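Local atomic coordinates of putative pore-forming toxin (Bacteroides vulgatus ATCC 8482, PDB entry 3KOG), a protein that is of unknown function but, as a mostly beta-sheet protein made with a signal peptide, is tentatively named a pore-forming toxin. Residues 23-28 / 33-38; 87-92 / 134-139; 157-162 / 211-216; 224-227 / 233-236. All coordinates share one frame; numbering follows the deposited sequence. Where two conformers were deposited one is given.

Contacts 1, 2 and 3 cluster together in an elongated, mostly beta chain, contact 2 near its middle, while contact 4 sits far off at one end, its centre about 45 Å from that of contact 1 and about 41 Å from that of contact 3. Contact 1 joins contact 2 through parallel strands 18-27 and 85-94, where Val24 N lies 2.8 Å from Val90 O. Contact 2 meets contact 3 at Ser138, whose OG lies 2.6 Å from Tyr159 O; the two centres are about 9 Å apart. A glycerol, probably from the crystallisation liquor, bridges Thr91 and Ser138. Contacts 3 and 4 share the long strand 207-225.

Contact 1 (23-28 / 33-38); sequences PVVIDA and DVTQSA
The Asp33 carboxylate has OD2 beside Val24 CG1 at 3.6 Å, while its OD1 is engaged by Thr35 of its own loop. There the carboxylate closes an Asx turn: OD1 accepts from Thr35 N at 3.0 Å, nearly along its C-O axis, and from Thr35 OG1 on the syn side at 2.6 Å, tilted 26° out of the carboxylate plane. The turn follows a tight antiparallel connection in which Ile26 and Asp33 form a non-hydrogen-bonded pair and Val34 N reaches Val25 O at 2.8 Å. With its hydroxyl given to Asp33, Thr35 OG1 also receives the Val25 N-H that a regular hairpin would give to Val34 O. Beside these polar bonds Val25 CG1, anti to its own backbone N (chi1 -175°), meets Val34 CG2 at 3.8 Å and Ala38 CB more loosely. Ile26 CD1 rests against Asp33 CA and CB, the two side chains crossing at about a right angle. Strand 85-94 flanks 23-28 along its other edge, and Tyr66 of strand 58-66 packs on Asp27 and Val34. The Val25 N-H points almost straight at Thr35 OG1, 2.7 Å away with an angle of 170° at the hydrogen.

Contact 2 (87-92 / 134-139); sequences AKEVTI and KKEGSE. With GOL (glycerol), chain E.
Two strands of the large mixed sheet, 85-94 and 126-143, run side by side in the same direction here but too far apart to pair, their axes 7.7 Å apart at closest and inclined by 20°. In the conformer described, the Glu136 side chain spans the gap. With CG anti to the backbone N and the chain bent at chi2 (102°), its carboxylate comes up to the backbone of 87-89, where Glu89 N donates to OE2 at 3.0 Å from above the carboxylate plane. OE1 accepts a hydrogen bond from a water whose oxygen is 2.8 Å from Ala87 O, to which it also donates, so this conformer ties both carboxylate oxygens to strand 85-94. Glu89 CB and CG lie against OE2, and the Glu89 carboxylate turns to a salt bridge with Arg164, which would offset the like charges. Further along, a glycerol, probably from the crystallisation liquor, bridges the strands: Thr91 N donates to its O1, Thr91 OG1 bonds its O3 at 2.7 Å, and its O2 donates to Ser138 OG at 2.9 Å. Strand 18-27 pairs with 85-94, strand 207-225 pairs antiparallel with both 85-94 and 126-143, and 162-175 pairs with 126-143.

Contact 3 (157-162 / 211-216); sequences DAYNKG and FTVDSY
Tyr159 lays its CG, CD1 and CE1 atoms against the outer corner of the Phe211 ring, with CD1 3.5 Å from Phe211 CE2 and 3.6 Å from Phe211 CZ. The Phe211 ring is met at its edge, close to its own plane, whereas its atoms approach the Tyr159 ring obliquely. The centroids stand 5.2 Å apart and the planes are inclined by 53°. Phe211 places CG between its backbone N and carbonyl carbon (chi1 64°), which brings CE2 and CZ to the Tyr159 ring. Two residues on in the strand, Val213 CG2 presses on the root of the tyrosine, 3.7 Å from Tyr159 CB and 4.0 Å from Tyr159 CG, and Val213 CG1 lies 3.9 Å from Tyr159 O. The contact thus joins the turn leaving helix 150-158, the only helix in this beta-rich fold, to strand 207-225 of the large mixed sheet, without any hydrogen bond between the two segments. Tyr194 of strand 179-198 brings its ring to both aromatics, making a three-ring cluster, and Ile196 packs on Phe211 as well. Tyr159 also touches Thr91 and Ile93 of strand 85-94 and Ala100 of strand 98-120. The carbonyl O of Tyr159 is satisfied by the Ser138 hydroxyl, and Asn160 N returns to Asp157 O at 2.9 Å, folding the chain back as the helix ends.

Contact 4 (224-227 / 233-236); sequences NEQI and APSH
The chain leaves strand 207-225 through 224-227, swings round, and comes back as an irregular segment that makes no hydrogen bond to it, the nearest CA atoms being those of Gln226 and Ala233, 5.6 Å apart. Pro234 carries most of the meeting. Its ring is directed at the strand end, and CG sits 3.4 Å from Glu225 O and 3.5 Å from Glu225 C, so an apolar ring corner rests on a peptide group. The same CG reaches Asn224 O at 3.8 Å, while Pro234 CB lies 4.3 Å from Asn224 CB. Gln226 contributes its amide. The chain starts anti to the backbone N and then bends at chi2 (67°), which turns the amide back so that OE1 comes 3.3 Å from Ala233 CA and 3.6 Å from Ala233 CB. Its NE2 bonds to Ile227 O at 3.2 Å, meeting that oxygen from above the carbonyl plane, and also to the backbone O of His232; the amide thereby ties the outgoing segment to the residue just before Ala233. The polar end of Asn224 is held elsewhere, by Ser179, Leu176 and Gln174. Pro234 also touches Ser179 and Leu176, and His236 meets Trp125 edge-to-face. This is a surface reversal in the tail that follows the last strand, held by proline packing and the Gln226 amide, without the backbone pairing of a beta-hairpin.

Contact 1 (23-28 / 33-38)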
loop_
_atom_site.group_PDB
_atom_site.type_symbol
_atom_site.label_atom_id
_atom_site.label_comp_id
_atom_site.label_asym_id
_atom_site.label_seq_id
_atom_site.Cartn_x
_atom_site.Cartn_y
_atom_site.Cartn_z
ATOM N N PRO A 23 -1.344 4.137 8.327
ATOM C CA PRO A 23 -0.521 3.758 9.470
ATOM C C PRO A 23 -1.333 2.982 10.504
ATOM O O PRO A 23 -2.516 3.274 10.718
ATOM C CB PRO A 23 -0.063 5.116 10.068
ATOM C CG PRO A 23 -0.548 6.136 9.169
ATOM C CD PRO A 23 -1.540 5.592 8.241
ATOM N N VAL A 24 -0.702 1.950 11.053
ATOM C CA VAL A 24 -1.195 1.166 12.162
ATOM C C VAL A 24 -0.098 1.250 13.257
ATOM O O VAL A 24 1.060 0.870 12.976
ATOM C CB VAL A 24 -1.375 -0.289 11.754
ATOM C CG1 VAL A 24 -1.868 -1.122 12.964
ATOM C CG2 VAL A 24 -2.315 -0.432 10.523
ATOM N N VAL A 25 -0.426 1.785 14.447
ATOM C CA VAL A 25 0.585 2.010 15.511
ATOM C C VAL A 25 0.377 0.946 16.593
ATOM O O VAL A 25 -0.737 0.840 17.181
ATOM C CB VAL A 25 0.496 3.419 16.156
ATOM C CG1 VAL A 25 1.647 3.641 17.183
ATOM C CG2 VAL A 25 0.508 4.522 15.056
ATOM N N ILE A 26 1.442 0.195 16.868
ATOM C CA ILE A 26 1.404 -0.895 17.840
ATOM C C ILE A 26 2.281 -0.586 19.039
ATOM O O ILE A 26 3.481 -0.300 18.913
ATOM C CB ILE A 26 1.868 -2.245 17.231
ATOM C CG1 ILE A 26 1.025 -2.617 16.030
ATOM C CG2 ILE A 26 1.910 -3.402 18.307
ATOM C CD1 ILE A 26 -0.517 -2.734 16.270
ATOM N N ASP A 27 1.682 -0.669 20.215
ATOM C CA ASP A 27 2.418 -0.546 21.415
ATOM C C ASP A 27 2.973 -1.943 21.746
ATOM O O ASP A 27 2.222 -2.826 22.112
ATOM C CB ASP A 27 1.487 -0.067 22.513
ATOM C CG ASP A 27 2.144 -0.002 23.852
ATOM O OD1 ASP A 27 3.355 -0.258 24.019
ATOM O OD2 ASP A 27 1.411 0.339 24.779
ATOM N N ALA A 28 4.266 -2.093 21.615
ATOM C CA ALA A 28 4.952 -3.393 21.717
ATOM C C ALA A 28 4.939 -3.908 23.128
ATOM O O ALA A 28 5.142 -5.121 23.370
ATOM C CB ALA A 28 6.414 -3.247 21.218
ATOM N N ASP A 33 -3.039 -2.304 19.431
ATOM C CA ASP A 33 -3.165 -1.285 18.365
ATOM C C ASP A 33 -3.619 0.022 19.023
ATOM O O ASP A 33 -4.772 0.139 19.486
ATOM C CB ASP A 33 -4.163 -1.781 17.319
ATOM C CG ASP A 33 -4.340 -0.816 16.144
ATOM O OD1 ASP A 33 -4.089 0.383 16.287
ATOM O OD2 ASP A 33 -4.763 -1.249 15.054
ATOM N N VAL A 34 -2.728 1.002 19.091
ATOM C CA VAL A 34 -2.997 2.291 19.758
ATOM C C VAL A 34 -3.139 3.436 18.762
ATOM O O VAL A 34 -3.113 4.628 19.151
ATOM C CB VAL A 34 -1.941 2.617 20.829
ATOM C CG1 VAL A 34 -1.957 1.501 21.931
ATOM C CG2 VAL A 34 -0.500 2.814 20.227
ATOM N N THR A 35 -3.389 3.066 17.503
ATOM C CA THR A 35 -3.382 4.008 16.393
ATOM C C THR A 35 -4.321 5.191 16.701
ATOM O O THR A 35 -3.945 6.341 16.489
ATOM C CB THR A 35 -3.861 3.390 15.087
ATOM O OG1 THR A 35 -3.059 2.236 14.741
ATOM C CG2 THR A 35 -3.841 4.488 13.947
ATOM N N GLN A 36 -5.521 4.897 17.186
ATOM C CA GLN A 36 -6.526 5.951 17.443
ATOM C C GLN A 36 -6.216 6.864 18.616
ATOM O O GLN A 36 -6.824 7.935 18.742
ATOM C CB GLN A 36 -7.956 5.388 17.557
ATOM C CG GLN A 36 -8.593 5.269 16.222
ATOM C CD GLN A 36 -10.097 5.130 16.257
ATOM O OE1 GLN A 36 -10.799 5.993 16.749
ATOM N NE2 GLN A 36 -10.555 3.954 15.958
ATOM N N SER A 37 -5.263 6.455 19.445
ATOM C CA SER A 37 -4.841 7.182 20.652
ATOM C C SER A 37 -3.452 7.847 20.522
ATOM O O SER A 37 -3.077 8.658 21.375
ATOM C CB SER A 37 -4.855 6.240 21.853
ATOM O OG SER A 37 -6.151 5.624 21.964
ATOM N N ALA A 38 -2.709 7.514 19.465
ATOM C CA ALA A 38 -1.328 7.968 19.286
ATOM C C ALA A 38 -1.315 9.240 18.432
ATOM O O ALA A 38 -2.192 9.448 17.580
ATOM C CB ALA A 38 -0.537 6.912 18.615
#

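Contact 2 (87-92 / 134-139)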
loop_
_atom_site.group_PDB
_atom_site.type_symbol
_atom_site.label_atom_id
_atom_site.label_comp_id
_atom_site.label_asym_id
_atom_site.label_seq_id
_atom_site.Cartn_x
_atom_site.Cartn_y
_atom_site.Cartn_z
ATOM N N ALA A 87 -3.206 1.112 -2.344
ATOM C CA ALA A 87 -3.196 1.433 -0.938
ATOM C C ALA A 87 -2.256 0.435 -0.247
ATOM O O ALA A 87 -2.179 -0.719 -0.681
ATOM C CB ALA A 87 -4.616 1.326 -0.355
ATOM N N LYS A 88 -1.657 0.838 0.878
ATOM C CA LYS A 88 -0.743 -0.051 1.639
ATOM C C LYS A 88 -0.862 0.370 3.090
ATOM O O LYS A 88 -0.927 1.580 3.369
ATOM C CB LYS A 88 0.705 0.225 1.185
ATOM C CG LYS A 88 1.663 -0.948 1.272
ATOM C CD LYS A 88 3.132 -0.517 0.956
ATOM C CE LYS A 88 3.348 0.424 -0.271
ATOM N NZ LYS A 88 4.607 0.224 -1.086
ATOM N N GLU A 89 -0.869 -0.592 3.984
ATOM C CA GLU A 89 -0.754 -0.340 5.420
ATOM C C GLU A 89 0.689 -0.284 5.827
ATOM O O GLU A 89 1.525 -0.950 5.201
ATOM C CB GLU A 89 -1.428 -1.468 6.230
ATOM C CG GLU A 89 -2.899 -1.428 6.135
ATOM C CD GLU A 89 -3.598 -2.342 7.156
ATOM O OE1 GLU A 89 -2.975 -3.316 7.624
ATOM O OE2 GLU A 89 -4.788 -2.055 7.470
ATOM N N VAL A 90 1.014 0.509 6.844
ATOM C CA VAL A 90 2.373 0.506 7.358
ATOM C C VAL A 90 2.303 0.428 8.861
ATOM O O VAL A 90 1.545 1.177 9.502
ATOM C CB VAL A 90 3.169 1.757 6.923
ATOM C CG1 VAL A 90 2.496 3.042 7.390
ATOM C CG2 VAL A 90 4.679 1.656 7.376
ATOM N N THR A 91 3.080 -0.491 9.413
ATOM C CA THR A 91 3.127 -0.722 10.858
ATOM C C THR A 91 4.247 0.144 11.463
ATOM O O THR A 91 5.408 0.137 10.970
ATOM C CB THR A 91 3.409 -2.200 11.150
ATOM O OG1 THR A 91 2.328 -3.005 10.652
ATOM C CG2 THR A 91 3.594 -2.496 12.671
ATOM N N ILE A 92 3.888 0.886 12.502
ATOM C CA ILE A 92 4.807 1.610 13.325
ATOM C C ILE A 92 4.858 0.927 14.705
ATOM O O ILE A 92 3.867 0.848 15.433
ATOM C CB ILE A 92 4.434 3.102 13.468
ATOM C CG1 ILE A 92 4.322 3.766 12.083
ATOM C CG2 ILE A 92 5.447 3.804 14.306
ATOM C CD1 ILE A 92 2.920 4.020 11.722
ATOM N N LYS A 134 -9.700 -6.501 -2.804
ATOM C CA LYS A 134 -8.479 -6.023 -2.137
ATOM C C LYS A 134 -7.814 -7.158 -1.306
ATOM O O LYS A 134 -8.408 -7.618 -0.309
ATOM C CB LYS A 134 -8.896 -4.854 -1.221
ATOM C CG LYS A 134 -7.830 -3.912 -0.648
ATOM C CD LYS A 134 -8.486 -3.087 0.512
ATOM C CE LYS A 134 -7.696 -1.830 0.965
ATOM N N LYS A 135 -6.619 -7.628 -1.726
ATOM C CA LYS A 135 -5.772 -8.527 -0.926
ATOM C C LYS A 135 -4.791 -7.652 -0.147
ATOM O O LYS A 135 -4.104 -6.808 -0.740
ATOM C CB LYS A 135 -5.026 -9.544 -1.806
ATOM C CG LYS A 135 -4.256 -10.629 -0.978
ATOM C CD LYS A 135 -3.333 -11.518 -1.852
ATOM C CE LYS A 135 -2.873 -12.774 -1.094
ATOM N NZ LYS A 135 -2.202 -13.833 -1.935
ATOM N N GLU A 136 -4.805 -7.780 1.182
ATOM C CA GLU A 136 -3.913 -6.993 2.030
ATOM C C GLU A 136 -3.583 -7.802 3.255
ATOM O O GLU A 136 -4.308 -8.750 3.625
ATOM C CB GLU A 136 -4.507 -5.602 2.375
ATOM C CG GLU A 136 -3.728 -4.655 3.390
ATOM C CD GLU A 136 -2.909 -3.490 2.720
ATOM O OE1 GLU A 136 -3.514 -2.749 1.899
ATOM O OE2 GLU A 136 -1.694 -3.303 3.051
ATOM N N GLY A 137 -2.459 -7.468 3.854
ATOM C CA GLY A 137 -2.055 -8.065 5.094
ATOM C C GLY A 137 -0.609 -8.475 5.061
ATOM O O GLY A 137 0.133 -8.044 4.220
ATOM N N SER A 138 -0.230 -9.318 6.000
ATOM C CA SER A 138 1.149 -9.499 6.367
ATOM C C SER A 138 1.295 -10.842 7.133
ATOM O O SER A 138 0.414 -11.199 7.923
ATOM C CB SER A 138 1.547 -8.331 7.238
ATOM O OG SER A 138 2.875 -8.384 7.619
ATOM N N GLU A 139 2.375 -11.565 6.828
ATOM C CA GLU A 139 2.749 -12.816 7.495
ATOM C C GLU A 139 4.268 -12.867 7.728
ATOM O O GLU A 139 5.059 -12.508 6.846
ATOM C CB GLU A 139 2.298 -14.052 6.678
ATOM C CG GLU A 139 2.629 -13.995 5.172
ATOM C CD GLU A 139 2.402 -15.325 4.413
ATOM O OE1 GLU A 139 1.801 -16.272 4.994
ATOM O OE2 GLU A 139 2.843 -15.420 3.223
HETATM C C1 GOL E . 4.212 -3.284 6.893
HETATM O O1 GOL E . 4.675 -2.197 7.727
HETATM C C2 GOL E . 3.525 -4.448 7.652
HETATM O O2 GOL E . 3.903 -5.749 7.203
HETATM C C3 GOL E . 2.045 -4.255 7.438
HETATM O O3 GOL E . 1.635 -3.043 8.008
HETATM O O HOH W 1 -4.232 -2.619 -0.963
#

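Contact 3 (157-162 / 211-216)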
loop_
_atom_site.group_PDB
_atom_site.type_symbol
_atom_site.label_atom_id
_atom_site.label_comp_id
_atom_site.label_asym_id
_atom_site.label_seq_id
_atom_site.Cartn_x
_atom_site.Cartn_y
_atom_site.Cartn_z
ATOM N N ASP A 157 5.054 -10.383 16.257
ATOM C CA ASP A 157 3.634 -10.736 16.021
ATOM C C ASP A 157 2.841 -9.637 15.309
ATOM O O ASP A 157 1.859 -9.906 14.650
ATOM C CB ASP A 157 2.931 -11.056 17.353
ATOM C CG ASP A 157 3.420 -12.344 17.982
ATOM O OD1 ASP A 157 4.088 -13.142 17.277
ATOM O OD2 ASP A 157 3.136 -12.568 19.185
ATOM N N ALA A 158 3.299 -8.406 15.433
ATOM C CA ALA A 158 2.639 -7.254 14.857
ATOM C C ALA A 158 2.678 -7.335 13.351
ATOM O O ALA A 158 1.797 -6.789 12.694
ATOM C CB ALA A 158 3.301 -5.959 15.351
ATOM N N TYR A 159 3.674 -8.038 12.805
ATOM C CA TYR A 159 3.823 -8.278 11.380
ATOM C C TYR A 159 3.179 -9.594 10.890
ATOM O O TYR A 159 3.292 -9.943 9.682
ATOM C CB TYR A 159 5.320 -8.246 10.997
ATOM C CG TYR A 159 5.921 -6.891 11.166
ATOM C CD1 TYR A 159 6.468 -6.531 12.366
ATOM C CD2 TYR A 159 5.896 -5.937 10.151
ATOM C CE1 TYR A 159 6.975 -5.313 12.566
ATOM C CE2 TYR A 159 6.465 -4.692 10.353
ATOM C CZ TYR A 159 6.995 -4.398 11.571
ATOM O OH TYR A 159 7.563 -3.175 11.858
ATOM N N ASN A 160 2.533 -10.312 11.812
ATOM C CA ASN A 160 1.964 -11.625 11.530
ATOM C C ASN A 160 0.475 -11.659 11.737
ATOM O O ASN A 160 -0.026 -12.672 12.172
ATOM C CB ASN A 160 2.607 -12.690 12.421
ATOM C CG ASN A 160 2.531 -14.067 11.812
ATOM O OD1 ASN A 160 2.642 -14.223 10.583
ATOM N ND2 ASN A 160 2.275 -15.057 12.637
ATOM N N LYS A 161 -0.240 -10.589 11.400
ATOM C CA LYS A 161 -1.682 -10.535 11.663
ATOM C C LYS A 161 -2.504 -11.280 10.599
ATOM O O LYS A 161 -3.662 -11.643 10.833
ATOM C CB LYS A 161 -2.149 -9.080 11.812
ATOM C CG LYS A 161 -1.536 -8.385 13.053
ATOM C CD LYS A 161 -2.147 -7.016 13.333
ATOM C CE LYS A 161 -1.512 -6.373 14.560
ATOM N NZ LYS A 161 -1.991 -7.009 15.814
ATOM N N GLY A 162 -1.905 -11.502 9.437
ATOM C CA GLY A 162 -2.469 -12.410 8.461
ATOM C C GLY A 162 -2.824 -11.656 7.207
ATOM O O GLY A 162 -2.690 -10.461 7.147
ATOM N N PHE A 211 13.807 -10.937 11.437
ATOM C CA PHE A 211 12.648 -11.676 10.923
ATOM C C PHE A 211 12.292 -11.163 9.542
ATOM O O PHE A 211 12.673 -10.016 9.160
ATOM C CB PHE A 211 11.473 -11.610 11.894
ATOM C CG PHE A 211 10.916 -10.209 12.115
ATOM C CD1 PHE A 211 11.533 -9.345 12.986
ATOM C CD2 PHE A 211 9.778 -9.812 11.473
ATOM C CE1 PHE A 211 11.040 -8.063 13.212
ATOM C CE2 PHE A 211 9.253 -8.549 11.691
ATOM C CZ PHE A 211 9.897 -7.679 12.572
ATOM N N THR A 212 11.616 -12.028 8.772
ATOM C CA THR A 212 11.269 -11.706 7.397
ATOM C C THR A 212 9.755 -11.735 7.232
ATOM O O THR A 212 9.085 -12.662 7.695
ATOM C CB THR A 212 11.937 -12.696 6.420
ATOM O OG1 THR A 212 13.368 -12.638 6.595
ATOM C CG2 THR A 212 11.548 -12.348 4.950
ATOM N N VAL A 213 9.237 -10.720 6.562
ATOM C CA VAL A 213 7.799 -10.551 6.372
ATOM C C VAL A 213 7.371 -10.537 4.900
ATOM O O VAL A 213 7.926 -9.771 4.099
ATOM C CB VAL A 213 7.346 -9.255 6.978
ATOM C CG1 VAL A 213 5.818 -9.118 6.851
ATOM C CG2 VAL A 213 7.847 -9.167 8.465
ATOM N N ASP A 214 6.351 -11.321 4.568
ATOM C CA ASP A 214 5.674 -11.136 3.301
ATOM C C ASP A 214 4.427 -10.310 3.535
ATOM O O ASP A 214 3.587 -10.646 4.372
ATOM C CB ASP A 214 5.255 -12.468 2.650
ATOM C CG ASP A 214 6.395 -13.198 1.960
ATOM O OD1 ASP A 214 7.511 -12.645 1.739
ATOM O OD2 ASP A 214 6.121 -14.335 1.555
ATOM N N SER A 215 4.332 -9.192 2.841
ATOM C CA SER A 215 3.196 -8.300 2.980
ATOM C C SER A 215 2.566 -8.092 1.591
ATOM O O SER A 215 3.256 -8.097 0.555
ATOM C CB SER A 215 3.570 -6.936 3.597
ATOM O OG SER A 215 4.539 -6.237 2.877
ATOM N N TYR A 216 1.262 -7.886 1.614
ATOM C CA TYR A 216 0.458 -7.903 0.411
ATOM C C TYR A 216 -0.339 -6.651 0.300
ATOM O O TYR A 216 -0.841 -6.170 1.286
ATOM C CB TYR A 216 -0.501 -9.090 0.416
ATOM C CG TYR A 216 0.214 -10.409 0.438
ATOM C CD1 TYR A 216 0.625 -10.979 1.644
ATOM C CD2 TYR A 216 0.539 -11.051 -0.739
ATOM C CE1 TYR A 216 1.323 -12.136 1.673
ATOM C CE2 TYR A 216 1.227 -12.248 -0.725
ATOM C CZ TYR A 216 1.604 -12.785 0.491
ATOM O OH TYR A 216 2.308 -13.953 0.524
#

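Contact 4 (224-227 / 233-236)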
loop_
_atom_site.group_PDB
_atom_site.type_symbol
_atom_site.label_atom_id
_atom_site.label_comp_id
_atom_site.label_asym_id
_atom_site.label_seq_id
_atom_site.Cartn_x
_atom_site.Cartn_y
_atom_site.Cartn_z
ATOM N N ASN A 224 -7.535 2.373 -20.862
ATOM C CA ASN A 224 -8.279 2.885 -22.015
ATOM C C ASN A 224 -7.314 2.829 -23.183
ATOM O O ASN A 224 -6.382 3.605 -23.240
ATOM C CB ASN A 224 -8.805 4.293 -21.776
ATOM C CG ASN A 224 -10.077 4.300 -20.915
ATOM O OD1 ASN A 224 -11.177 4.027 -21.392
ATOM N ND2 ASN A 224 -9.915 4.615 -19.651
ATOM N N GLU A 225 -7.526 1.875 -24.063
ATOM C CA GLU A 225 -6.582 1.544 -25.135
ATOM C C GLU A 225 -7.173 1.739 -26.513
ATOM O O GLU A 225 -8.392 1.833 -26.674
ATOM C CB GLU A 225 -6.220 0.083 -25.005
ATOM C CG GLU A 225 -5.479 -0.194 -23.734
ATOM C CD GLU A 225 -5.196 -1.666 -23.559
ATOM O OE1 GLU A 225 -5.876 -2.491 -24.246
ATOM O OE2 GLU A 225 -4.287 -1.956 -22.730
ATOM N N GLN A 226 -6.295 1.733 -27.519
ATOM C CA GLN A 226 -6.734 1.840 -28.887
ATOM C C GLN A 226 -7.604 0.653 -29.259
ATOM O O GLN A 226 -7.232 -0.494 -29.004
ATOM C CB GLN A 226 -5.532 1.903 -29.835
ATOM C CG GLN A 226 -5.896 2.038 -31.301
ATOM C CD GLN A 226 -6.547 3.366 -31.645
ATOM O OE1 GLN A 226 -6.088 4.438 -31.201
ATOM N NE2 GLN A 226 -7.589 3.307 -32.466
ATOM N N ILE A 227 -8.756 0.947 -29.869
ATOM C CA ILE A 227 -9.591 -0.071 -30.524
ATOM C C ILE A 227 -8.992 -0.363 -31.900
ATOM O O ILE A 227 -9.018 0.509 -32.805
ATOM C CB ILE A 227 -11.036 0.375 -30.716
ATOM C CG1 ILE A 227 -11.708 0.686 -29.378
ATOM C CG2 ILE A 227 -11.834 -0.707 -31.473
ATOM C CD1 ILE A 227 -13.102 1.221 -29.540
ATOM N N ALA A 233 -8.127 7.684 -31.398
ATOM C CA ALA A 233 -7.506 7.193 -30.188
ATOM C C ALA A 233 -8.435 7.546 -28.995
ATOM O O ALA A 233 -9.379 8.318 -29.152
ATOM C CB ALA A 233 -6.085 7.787 -30.018
ATOM N N PRO A 234 -8.185 6.954 -27.822
ATOM C CA PRO A 234 -9.065 7.241 -26.708
ATOM C C PRO A 234 -8.943 8.687 -26.249
ATOM O O PRO A 234 -7.818 9.222 -26.171
ATOM C CB PRO A 234 -8.571 6.300 -25.614
ATOM C CG PRO A 234 -7.911 5.167 -26.336
ATOM C CD PRO A 234 -7.295 5.807 -27.553
ATOM N N SER A 235 -10.091 9.294 -25.958
ATOM C CA SER A 235 -10.152 10.670 -25.428
ATOM C C SER A 235 -11.492 10.924 -24.734
ATOM O O SER A 235 -12.360 10.048 -24.683
ATOM C CB SER A 235 -9.981 11.693 -26.560
ATOM O OG SER A 235 -11.098 11.685 -27.442
ATOM N N HIS A 236 -11.663 12.150 -24.229
ATOM C CA HIS A 236 -12.934 12.581 -23.643
ATOM C C HIS A 236 -13.975 12.929 -24.691
ATOM O O HIS A 236 -15.119 13.190 -24.343
ATOM C CB HIS A 236 -12.723 13.755 -22.685
ATOM C CG HIS A 236 -11.770 13.450 -21.578
ATOM N ND1 HIS A 236 -10.401 13.515 -21.743
ATOM C CD2 HIS A 236 -11.980 13.054 -20.299
ATOM C CE1 HIS A 236 -9.813 13.178 -20.607
ATOM N NE2 HIS A 236 -10.748 12.896 -19.716
#